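Local atomic coordinates of putative flagellar protein FliS (Parabacteroides merdae ATCC 43184, PDB entry 4YOK), a protein that is of unknown function but combines an N-terminal prealbumin-like DUF3823 domain with a second, probably E-set-like domain. Residues E30-Q35 with V49-D54. Numbering follows the deposited sequence.
Sequences EAVQLQ and VFVGQD
Leu34 and Val49 form an antiparallel hydrogen-bonded pair, Leu34 N giving to Val49 O at 2.9 Å and Val49 N returning a bond to Leu34 O at 3.0 Å. Further along, Val51 N reaches Val32 O at 2.9 Å in a nearly straight bond (175° at the hydrogen). Past this bond, a water bridges the widening gap between the two chain segments, accepting from Val32 N and donating to Val51 O. The buried side is aliphatic: Leu34 CB packs 3.6 Å from Val49 CG2. With CG1 anti to the backbone N (chi1 -178°), CG2 of Val51 sits anti to the carbonyl carbon, where it meets Leu34 CG at 3.7 Å. Phe57 of strand 56-62 packs on both Leu34 and Val49, joining this hairpin to the other sheet of the prealbumin-like domain. The opposite face is more open. There the exposed Phe50 ring runs between two chains, Gln33 CG on one side of its plane, 3.4 Å from Phe50 CD2, and Glu30 on the other, its carboxylate turned just 19° from the ring plane. Were Gln33 an alanine, the CG methylene and amide on one side of the ring would be gone, and Phe50, still flanked by Glu30, would probably be freer to turn. The hairpin of strands 33-37 and 47-50 thus owes its register to backbone bonds and its inward grip to buried branched aliphatics, while on its solvent side the methylenes of two polar chains flank an exposed ring.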
loop_
_atom_site.group_PDB
_atom_site.type_symbol
_atom_site.label_atom_id
_atom_site.label_comp_id
_atom_site.label_asym_id
_atom_site.label_seq_id
_atom_site.Cartn_x
_atom_site.Cartn_y
_atom_site.Cartn_z
ATOM N N GLU A 30 5.870 -1.888 9.568
ATOM C CA GLU A 30 5.112 -0.725 10.086
ATOM C C GLU A 30 5.218 0.462 9.099
ATOM O O GLU A 30 5.184 1.626 9.516
ATOM C CB GLU A 30 5.614 -0.321 11.484
ATOM C CG GLU A 30 5.660 -1.476 12.469
ATOM C CD GLU A 30 6.038 -1.089 13.884
ATOM O OE1 GLU A 30 6.692 -0.036 14.077
ATOM O OE2 GLU A 30 5.700 -1.869 14.802
ATOM N N ALA A 31 5.340 0.158 7.800
ATOM C CA ALA A 31 5.520 1.187 6.774
ATOM C C ALA A 31 4.369 2.194 6.719
ATOM O O ALA A 31 4.627 3.400 6.575
ATOM C CB ALA A 31 5.685 0.552 5.424
ATOM N N VAL A 32 3.112 1.704 6.820
ATOM C CA VAL A 32 1.914 2.542 6.734
ATOM C C VAL A 32 1.050 2.330 7.971
ATOM O O VAL A 32 0.666 1.196 8.293
ATOM C CB VAL A 32 1.125 2.290 5.423
ATOM C CG1 VAL A 32 -0.109 3.195 5.328
ATOM C CG2 VAL A 32 2.019 2.477 4.203
ATOM N N GLN A 33 0.764 3.448 8.669
ATOM C CA GLN A 33 -0.020 3.433 9.889
ATOM C C GLN A 33 -1.170 4.393 9.860
ATOM O O GLN A 33 -1.093 5.445 9.226
ATOM C CB GLN A 33 0.870 3.793 11.089
ATOM C CG GLN A 33 1.954 2.758 11.362
ATOM C CD GLN A 33 2.990 3.233 12.350
ATOM O OE1 GLN A 33 4.190 3.267 12.058
ATOM N NE2 GLN A 33 2.554 3.592 13.544
ATOM N N LEU A 34 -2.219 4.047 10.599
ATOM C CA LEU A 34 -3.358 4.924 10.865
ATOM C C LEU A 34 -3.415 5.138 12.359
ATOM O O LEU A 34 -2.732 4.436 13.111
ATOM C CB LEU A 34 -4.690 4.362 10.339
ATOM C CG LEU A 34 -4.766 3.985 8.859
ATOM C CD1 LEU A 34 -6.096 3.391 8.555
ATOM C CD2 LEU A 34 -4.460 5.188 7.942
ATOM N N GLN A 35 -4.217 6.097 12.810
ATOM C CA GLN A 35 -4.312 6.348 14.244
ATOM C C GLN A 35 -5.752 6.387 14.657
ATOM O O GLN A 35 -6.578 6.918 13.924
ATOM C CB GLN A 35 -3.596 7.661 14.611
ATOM C CG GLN A 35 -2.072 7.557 14.472
ATOM C CD GLN A 35 -1.414 8.857 14.801
ATOM O OE1 GLN A 35 -1.500 9.828 14.050
ATOM N NE2 GLN A 35 -0.800 8.918 15.963
ATOM N N VAL A 49 -2.504 1.696 14.239
ATOM C CA VAL A 49 -2.941 0.479 13.526
ATOM C C VAL A 49 -2.096 0.397 12.265
ATOM O O VAL A 49 -1.835 1.414 11.627
ATOM C CB VAL A 49 -4.460 0.276 13.255
ATOM C CG1 VAL A 49 -5.258 0.190 14.558
ATOM C CG2 VAL A 49 -5.030 1.329 12.329
ATOM N N PHE A 50 -1.613 -0.786 11.956
ATOM C CA PHE A 50 -0.711 -0.976 10.836
ATOM C C PHE A 50 -1.526 -1.514 9.653
ATOM O O PHE A 50 -2.346 -2.421 9.813
ATOM C CB PHE A 50 0.476 -1.868 11.276
ATOM C CG PHE A 50 1.060 -1.383 12.597
ATOM C CD1 PHE A 50 0.521 -1.800 13.813
ATOM C CD2 PHE A 50 2.073 -0.437 12.621
ATOM C CE1 PHE A 50 0.984 -1.273 15.025
ATOM C CE2 PHE A 50 2.561 0.063 13.842
ATOM C CZ PHE A 50 2.016 -0.365 15.031
ATOM N N VAL A 51 -1.379 -0.872 8.500
ATOM C CA VAL A 51 -2.152 -1.223 7.304
ATOM C C VAL A 51 -1.430 -2.352 6.538
ATOM O O VAL A 51 -0.209 -2.336 6.436
ATOM C CB VAL A 51 -2.387 0.046 6.445
ATOM C CG1 VAL A 51 -3.225 -0.273 5.222
ATOM C CG2 VAL A 51 -3.072 1.150 7.271
ATOM N N GLY A 52 -2.187 -3.344 6.069
ATOM C CA GLY A 52 -1.624 -4.481 5.333
ATOM C C GLY A 52 -1.376 -4.180 3.872
ATOM O O GLY A 52 -1.707 -3.094 3.391
ATOM N N GLN A 53 -0.865 -5.162 3.137
ATOM C CA GLN A 53 -0.572 -5.031 1.705
ATOM C C GLN A 53 -1.765 -4.661 0.851
ATOM O O GLN A 53 -1.609 -3.988 -0.164
ATOM C CB GLN A 53 -0.079 -6.378 1.168
ATOM C CG GLN A 53 1.342 -6.678 1.451
ATOM C CD GLN A 53 1.898 -7.594 0.384
ATOM O OE1 GLN A 53 3.012 -7.403 -0.053
ATOM N NE2 GLN A 53 1.156 -8.640 -0.011
ATOM N N ASP A 54 -2.951 -5.186 1.216
ATOM C CA ASP A 54 -4.189 -5.003 0.492
ATOM C C ASP A 54 -4.983 -3.793 1.037
ATOM O O ASP A 54 -6.135 -3.587 0.669
ATOM C CB ASP A 54 -5.028 -6.305 0.565
ATOM C CG ASP A 54 -5.393 -6.754 1.978
ATOM O OD1 ASP A 54 -5.026 -6.037 2.953
ATOM O OD2 ASP A 54 -5.995 -7.844 2.118
HETATM O O HOH W 1 2.373 -1.162 6.634
#